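Local coordinates for SusD superfamily protein (Bacteroides fragilis, PDB 3L22) that probably binds sugars as a SusD-family protein of the bacterial outer membrane, and carries several zinc ions in the crystal, at residues Asn96-Leu99 / Gln100-Gly104; Tyr113-Tyr116 / Val117-Lys121. One frame throughout, in Å; residues are numbered along the deposited sequence. Where two conformers were deposited one is given.

Contact 1 of 2, residues Asn96-Leu99 / Gln100-Gly104; sequences NTFL and QSLEG
The backbone N-H of Leu102 reaches back one turn to Phe98 O at 2.8 Å, the shortest of four i to i+4 bonds that carry this last part of helix 79-103. The next bond, from Ser101 N to Thr97 O, is 2.9 Å long and almost straight, with 171° at the hydrogen. The hydroxyl OG of Ser101 lies 3.2 Å from the same Thr97 O, but its single proton has another acceptor nearby and may not be spent here. From Glu103 N to Leu99 O the bond lengthens to 3.2 Å and bends to 142°, a slackening toward the last turn.

On the flank, Phe98 and Leu102 run side by side and point the same way. Both turn CG anti to the backbone N (chi1 175° for Phe98), which lays methyl CD2 of Leu102 3.7 Å from ring atom CE2 of Phe98; the methyl meets the ring obliquely. The polar ends of Asn96 and Thr97 bond outside this turn: Asn96 to Arg124 and to the carbonyls of Arg151 and Thr153, Thr97 OG1 to Asn93 O. Phe98 and Leu102 form an apolar ridge wedged between two neighbours, with Ile21 of helix 18-33 touching both, and Ala120, Tyr113 and Val117 of helix 113-131 packing against them.

Contact 2 of 2, residues Tyr113-Tyr116 / Val117-Lys121; sequences YDRY and VQEAK. With ZN (zinc ion), chain G; ZN (zinc ion), chain B.
The Tyr113 ring meets methyl CG2 of Val117 obliquely, with ring atom CE2 nearest at 3.6 Å, while Asp114 OD1 lies in the ring plane at its edge and Arg106 makes a cation-pi contact with it. Tyr116, three residues on, has water 3 in plane at its ring edge, and its OH bonds to Glu22. These are the opening turns of helix 113-131, the second arm of an antiparallel helical hairpin in a family grouped with the TPR proteins. The N-H groups of Val117 through Ala120 each bond to the carbonyl four residues back, at Tyr113 through Tyr116; Gln118 N to Asp114 O, 2.9 Å, is representative.

Two zinc ions sit on separate flanks of the helix. Asp114 holds one through OD1 at 2.3 Å, with waters 1, 4 and 5 also bound to it; water 1 also donates to OD2 at 2.9 Å, bridging metal and carboxylate. Glu119 holds the other through OE2 at 2.1 Å, together with waters 2 and 3 and His197 ND1. With CG anti to the carbonyl carbon (chi1 -77°) and an extended chain beyond, the Glu119 carboxylate reaches out to this metal, and Tyr29 OH secures its other oxygen, OE1, a second-shell bond that would limit its rotation.

Arg115 and Glu119 lie side by side, guanidinium and carboxylate planes 21° apart, yet the opposite charges do not touch: Arg115 NE is 4.7 Å from Glu119 OE2 and bonds to Ala184 O, and Gln118 OE1 accepts from the backbone N of Ala184. The part of Arg115 that comes nearest the carboxylate is its aliphatic stem, with CG 3.4 Å from Glu119 OE2.

Contacts 1 and 2 lie on the two arms of one helical hairpin, their centres 10 Å apart: contact 1 where helix 79-103 ends, contact 2 where helix 113-131 begins and runs back alongside it. Their apolar flanks interlock. Phe98 CD2 lies 3.5 Å from Ala120 CB, and Leu102 CD2 is 3.6 Å from Val117 CG2, so the leucine methyl that touches Phe98 also meets the valine methyl that touches Tyr113. Both zinc ions belong to contact 2. Contact 1 binds neither, but the Phe98 side chain lies about 7 Å from that of the zinc ligand Glu119 and about 9 Å from a bound zinc.

Contact 1 of 2, residues Asn96-Leu99 / Gln100-Gly104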
ATOM      1  N   ASN A  96      19.310  -0.904  -6.740  1.00 14.45           N
ATOM      2  CA  ASN A  96      20.181  -0.469  -7.846  1.00 14.24           C
ATOM      3  C   ASN A  96      21.554  -1.182  -7.733  1.00 14.58           C
ATOM      4  O   ASN A  96      22.077  -1.704  -8.728  1.00 13.96           O
ATOM      5  CB  ASN A  96      20.393   1.049  -7.817  1.00 13.35           C
ATOM      6  CG  ASN A  96      19.086   1.848  -8.004  1.00 14.86           C
ATOM      7  OD1 ASN A  96      18.081   1.285  -8.383  1.00 14.99           O
ATOM      8  ND2 ASN A  96      19.110   3.161  -7.711  1.00 12.66           N
ATOM      9  N   THR A  97      22.091  -1.217  -6.514  1.00 14.40           N
ATOM     10  CA  THR A  97      23.361  -1.884  -6.215  1.00 15.22           C
ATOM     11  C   THR A  97      23.293  -3.390  -6.369  1.00 15.54           C
ATOM     12  O   THR A  97      24.164  -3.972  -6.999  1.00 16.84           O
ATOM     13  CB  THR A  97      23.843  -1.515  -4.821  1.00 15.44           C
ATOM     14  OG1 THR A  97      23.795  -0.094  -4.745  1.00 15.91           O
ATOM     15  CG2 THR A  97      25.293  -2.029  -4.567  1.00 13.56           C
ATOM     16  N   PHE A  98      22.245  -4.002  -5.838  1.00 15.11           N
ATOM     17  CA  PHE A  98      22.008  -5.421  -6.038  1.00 15.24           C
ATOM     18  C   PHE A  98      22.008  -5.768  -7.525  1.00 15.78           C
ATOM     19  O   PHE A  98      22.704  -6.699  -7.914  1.00 14.64           O
ATOM     20  CB  PHE A  98      20.683  -5.854  -5.410  1.00 14.78           C
ATOM     21  CG  PHE A  98      20.303  -7.297  -5.669  1.00 12.94           C
ATOM     22  CD1 PHE A  98      20.792  -8.308  -4.866  1.00 14.22           C
ATOM     23  CD2 PHE A  98      19.390  -7.625  -6.654  1.00 12.12           C
ATOM     24  CE1 PHE A  98      20.436  -9.631  -5.079  1.00 11.16           C
ATOM     25  CE2 PHE A  98      19.008  -8.941  -6.872  1.00 13.04           C
ATOM     26  CZ  PHE A  98      19.533  -9.948  -6.089  1.00 13.46           C
ATOM     27  N   LEU A  99      21.239  -5.031  -8.339  1.00 16.14           N
ATOM     28  CA  LEU A  99      21.169  -5.335  -9.773  1.00 16.86           C
ATOM     29  C   LEU A  99      22.523  -5.207 -10.448  1.00 17.44           C
ATOM     30  O   LEU A  99      22.847  -6.007 -11.300  1.00 18.61           O
ATOM     31  CB  LEU A  99      20.140  -4.466 -10.514  1.00 16.93           C
ATOM     32  CG  LEU A  99      18.662  -4.682 -10.142  1.00 16.73           C
ATOM     33  CD1 LEU A  99      17.787  -3.556 -10.740  1.00 13.13           C
ATOM     34  CD2 LEU A  99      18.180  -6.067 -10.586  1.00 15.28           C
ATOM     35  N   GLN A 100      23.325  -4.224 -10.070  1.00 17.85           N
ATOM     36  CA  GLN A 100      24.627  -4.087 -10.677  1.00 18.68           C
ATOM     37  C   GLN A 100      25.569  -5.209 -10.244  1.00 17.54           C
ATOM     38  O   GLN A 100      26.295  -5.738 -11.071  1.00 16.75           O
ATOM     39  CB  GLN A 100      25.245  -2.743 -10.334  1.00 19.44           C
ATOM     40  CG  GLN A 100      26.628  -2.528 -10.941  1.00 24.53           C
ATOM     41  CD  GLN A 100      27.043  -1.075 -10.794  1.00 31.57           C
ATOM     42  OE1 GLN A 100      26.596  -0.205 -11.560  1.00 34.58           O
ATOM     43  NE2 GLN A 100      27.811  -0.789  -9.744  1.00 32.76           N
ATOM     44  N   SER A 101      25.557  -5.564  -8.965  1.00 16.45           N
ATOM     45  CA  SER A 101      26.372  -6.691  -8.498  1.00 16.54           C
ATOM     46  C   SER A 101      25.944  -8.011  -9.128  1.00 15.93           C
ATOM     47  O   SER A 101      26.784  -8.804  -9.523  1.00 15.02           O
ATOM     48  CB  SER A 101      26.294  -6.811  -6.980  1.00 16.80           C
ATOM     49  OG  SER A 101      26.827  -5.628  -6.408  1.00 17.89           O
ATOM     50  N   LEU A 102      24.640  -8.225  -9.268  1.00 15.15           N
ATOM     51  CA  LEU A 102      24.127  -9.459  -9.861  1.00 15.49           C
ATOM     52  C   LEU A 102      24.571  -9.626 -11.304  1.00 15.24           C
ATOM     53  O   LEU A 102      24.796 -10.746 -11.774  1.00 12.99           O
ATOM     54  CB  LEU A 102      22.612  -9.494  -9.756  1.00 15.83           C
ATOM     55  CG  LEU A 102      21.821 -10.717 -10.179  1.00 16.79           C
ATOM     56  CD1 LEU A 102      22.293 -11.994  -9.466  1.00 15.06           C
ATOM     57  CD2 LEU A 102      20.312 -10.483  -9.931  1.00 13.76           C
ATOM     58  N   GLU A 103      24.738  -8.512 -12.014  1.00 15.44           N
ATOM     59  CA  GLU A 103      25.180  -8.563 -13.407  0.70 15.09           C
ATOM     60  C   GLU A 103      26.561  -9.207 -13.542  1.00 15.63           C
ATOM     61  O   GLU A 103      26.868  -9.879 -14.549  1.00 15.36           O
ATOM     62  CB  GLU A 103      25.146  -7.148 -14.014  0.70 15.11           C
ATOM     63  CG  GLU A 103      25.490  -7.134 -15.488  0.70 14.12           C
ATOM     64  CD  GLU A 103      25.324  -5.795 -16.129  0.70  8.99           C
ATOM     65  OE1 GLU A 103      24.278  -5.500 -16.674  0.70  6.57           O
ATOM     66  OE2 GLU A 103      26.295  -5.050 -16.202  0.70 13.44           O
ATOM     67  N   GLY A 104      27.387  -9.035 -12.509  1.00 16.59           N
ATOM     68  CA  GLY A 104      28.702  -9.672 -12.447  1.00 17.42           C
ATOM     69  C   GLY A 104      28.719 -11.047 -11.815  1.00 17.82           C
ATOM     70  O   GLY A 104      29.802 -11.598 -11.599  1.00 18.35           O
TER

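Contact 2 of 2, residues Tyr113-Tyr116 / Val117-Lys121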
ATOM      1  N   TYR A 113      18.842 -16.494 -12.087  1.00 15.21           N
ATOM      2  CA  TYR A 113      19.189 -15.123 -12.417  1.00 14.54           C
ATOM      3  C   TYR A 113      17.941 -14.226 -12.657  1.00 14.40           C
ATOM      4  O   TYR A 113      17.787 -13.208 -11.984  1.00 13.46           O
ATOM      5  CB  TYR A 113      20.136 -15.084 -13.620  1.00 13.95           C
ATOM      6  CG  TYR A 113      20.639 -13.705 -13.925  1.00 14.42           C
ATOM      7  CD1 TYR A 113      21.784 -13.223 -13.313  1.00 13.10           C
ATOM      8  CD2 TYR A 113      19.956 -12.860 -14.808  1.00 11.92           C
ATOM      9  CE1 TYR A 113      22.246 -11.943 -13.567  1.00 13.63           C
ATOM     10  CE2 TYR A 113      20.406 -11.558 -15.057  1.00 13.13           C
ATOM     11  CZ  TYR A 113      21.560 -11.104 -14.414  1.00 14.99           C
ATOM     12  OH  TYR A 113      22.057  -9.832 -14.619  1.00 13.66           O
ATOM     13  N   ASP A 114      17.062 -14.615 -13.578  1.00 13.59           N
ATOM     14  CA  ASP A 114      15.938 -13.763 -13.956  1.00 15.15           C
ATOM     15  C   ASP A 114      14.951 -13.527 -12.828  1.00 14.39           C
ATOM     16  O   ASP A 114      14.445 -12.422 -12.669  1.00 15.54           O
ATOM     17  CB  ASP A 114      15.173 -14.347 -15.152  1.00 15.67           C
ATOM     18  CG  ASP A 114      16.001 -14.349 -16.427  1.00 22.41           C
ATOM     19  OD1 ASP A 114      16.923 -13.466 -16.569  1.00 21.76           O
ATOM     20  OD2 ASP A 114      15.718 -15.243 -17.273  1.00 28.17           O
ATOM     21  N   ARG A 115      14.687 -14.553 -12.035  1.00 14.11           N
ATOM     22  CA  ARG A 115      13.846 -14.376 -10.890  1.00 13.98           C
ATOM     23  C   ARG A 115      14.419 -13.354  -9.927  1.00 13.28           C
ATOM     24  O   ARG A 115      13.669 -12.544  -9.384  1.00 13.53           O
ATOM     25  CB  ARG A 115      13.633 -15.678 -10.167  1.00 14.34           C
ATOM     26  CG  ARG A 115      12.732 -15.504  -8.935  1.00 15.21           C
ATOM     27  CD  ARG A 115      12.306 -16.825  -8.297  1.00 13.66           C
ATOM     28  NE  ARG A 115      11.423 -17.583  -9.174  1.00 14.30           N
ATOM     29  CZ  ARG A 115      10.856 -18.743  -8.859  1.00 16.41           C
ATOM     30  NH1 ARG A 115      11.010 -19.289  -7.637  1.00 16.48           N
ATOM     31  NH2 ARG A 115      10.093 -19.346  -9.766  1.00 16.97           N
ATOM     32  N   TYR A 116      15.712 -13.433  -9.653  1.00 12.97           N
ATOM     33  CA  TYR A 116      16.339 -12.480  -8.720  1.00 13.58           C
ATOM     34  C   TYR A 116      16.229 -11.031  -9.227  1.00 14.25           C
ATOM     35  O   TYR A 116      15.894 -10.111  -8.465  1.00 13.51           O
ATOM     36  CB  TYR A 116      17.817 -12.814  -8.493  1.00 13.47           C
ATOM     37  CG  TYR A 116      18.151 -14.145  -7.845  1.00 13.80           C
ATOM     38  CD1 TYR A 116      17.309 -14.769  -6.924  1.00 12.59           C
ATOM     39  CD2 TYR A 116      19.353 -14.774  -8.148  1.00 16.43           C
ATOM     40  CE1 TYR A 116      17.692 -15.998  -6.337  1.00 15.90           C
ATOM     41  CE2 TYR A 116      19.717 -15.987  -7.590  1.00 14.83           C
ATOM     42  CZ  TYR A 116      18.897 -16.582  -6.683  1.00 15.53           C
ATOM     43  OH  TYR A 116      19.333 -17.767  -6.152  1.00 16.15           O
ATOM     44  N   VAL A 117      16.468 -10.843 -10.532  1.00 14.17           N
ATOM     45  CA  VAL A 117      16.330  -9.523 -11.144  1.00 13.16           C
ATOM     46  C   VAL A 117      14.905  -9.033 -11.021  1.00 12.94           C
ATOM     47  O   VAL A 117      14.652  -7.914 -10.641  1.00 11.66           O
ATOM     48  CB  VAL A 117      16.708  -9.536 -12.655  1.00 14.02           C
ATOM     49  CG1 VAL A 117      16.302  -8.210 -13.376  1.00 12.12           C
ATOM     50  CG2 VAL A 117      18.224  -9.800 -12.843  1.00 10.73           C
ATOM     51  N   GLN A 118      13.962  -9.869 -11.377  1.00 12.66           N
ATOM     52  CA  GLN A 118      12.569  -9.427 -11.463  1.00 12.42           C
ATOM     53  C   GLN A 118      12.000  -9.160 -10.048  1.00 12.49           C
ATOM     54  O   GLN A 118      11.213  -8.236  -9.837  1.00 12.12           O
ATOM     55  CB  GLN A 118      11.769 -10.470 -12.258  1.00 12.56           C
ATOM     56  CG  GLN A 118      12.159 -10.475 -13.746  1.00 12.96           C
ATOM     57  CD  GLN A 118      11.503 -11.591 -14.542  1.00 14.84           C
ATOM     58  OE1 GLN A 118      10.556 -12.215 -14.066  1.00 12.81           O
ATOM     59  NE2 GLN A 118      12.041 -11.886 -15.741  1.00 11.32           N
ATOM     60  N   GLU A 119      12.458  -9.926  -9.066  1.00 12.23           N
ATOM     61  CA  GLU A 119      12.079  -9.662  -7.672  1.00 12.81           C
ATOM     62  C   GLU A 119      12.625  -8.337  -7.177  1.00 13.67           C
ATOM     63  O   GLU A 119      11.899  -7.559  -6.546  1.00 12.87           O
ATOM     64  CB  GLU A 119      12.536 -10.772  -6.709  1.00 12.43           C
ATOM     65  CG  GLU A 119      11.630 -11.991  -6.810  1.00 13.03           C
ATOM     66  CD  GLU A 119      11.884 -13.012  -5.686  1.00 15.82           C
ATOM     67  OE1 GLU A 119      12.363 -12.648  -4.562  1.00 15.82           O
ATOM     68  OE2 GLU A 119      11.598 -14.191  -5.962  1.00 14.87           O
ATOM     69  N   ALA A 120      13.888  -8.075  -7.483  1.00 13.44           N
ATOM     70  CA  ALA A 120      14.522  -6.837  -7.043  1.00 13.77           C
ATOM     71  C   ALA A 120      13.830  -5.621  -7.705  1.00 13.84           C
ATOM     72  O   ALA A 120      13.580  -4.613  -7.057  1.00 13.42           O
ATOM     73  CB  ALA A 120      16.009  -6.872  -7.354  1.00 12.58           C
ATOM     74  N   LYS A 121      13.522  -5.730  -8.995  1.00 14.08           N
ATOM     75  CA  LYS A 121      12.787  -4.680  -9.692  1.00 14.32           C
ATOM     76  C   LYS A 121      11.399  -4.408  -9.098  1.00 14.37           C
ATOM     77  O   LYS A 121      10.973  -3.258  -9.005  1.00 14.65           O
ATOM     78  CB  LYS A 121      12.716  -4.972 -11.195  1.00 14.84           C
ATOM     79  CG  LYS A 121      14.069  -4.780 -11.914  1.00 14.55           C
ATOM     80  CD  LYS A 121      13.865  -4.911 -13.430  1.00 14.85           C
ATOM     81  CE  LYS A 121      15.187  -4.798 -14.150  1.00 15.69           C
ATOM     82  NZ  LYS A 121      14.983  -4.918 -15.620  1.00 16.45           N
TER
HETATM   83 ZN    ZN G   6      18.140 -14.366 -18.299  0.50 50.67          ZN
HETATM   84 ZN    ZN B   1      12.042 -15.454  -4.386  1.00 22.08          ZN
HETATM   85  O   HOH W   1      16.444 -14.846 -20.009  1.00 46.40           O
HETATM   86  O   HOH W   2      10.650 -16.766  -4.758  1.00 12.72           O
HETATM   87  O   HOH W   3      14.049 -16.391  -4.806  1.00  2.00           O
HETATM   88  O   HOH W   4      19.134 -12.832 -18.317  1.00 25.43           O
HETATM   89  O   HOH W   5      19.089 -16.403 -17.287  0.40 11.98           O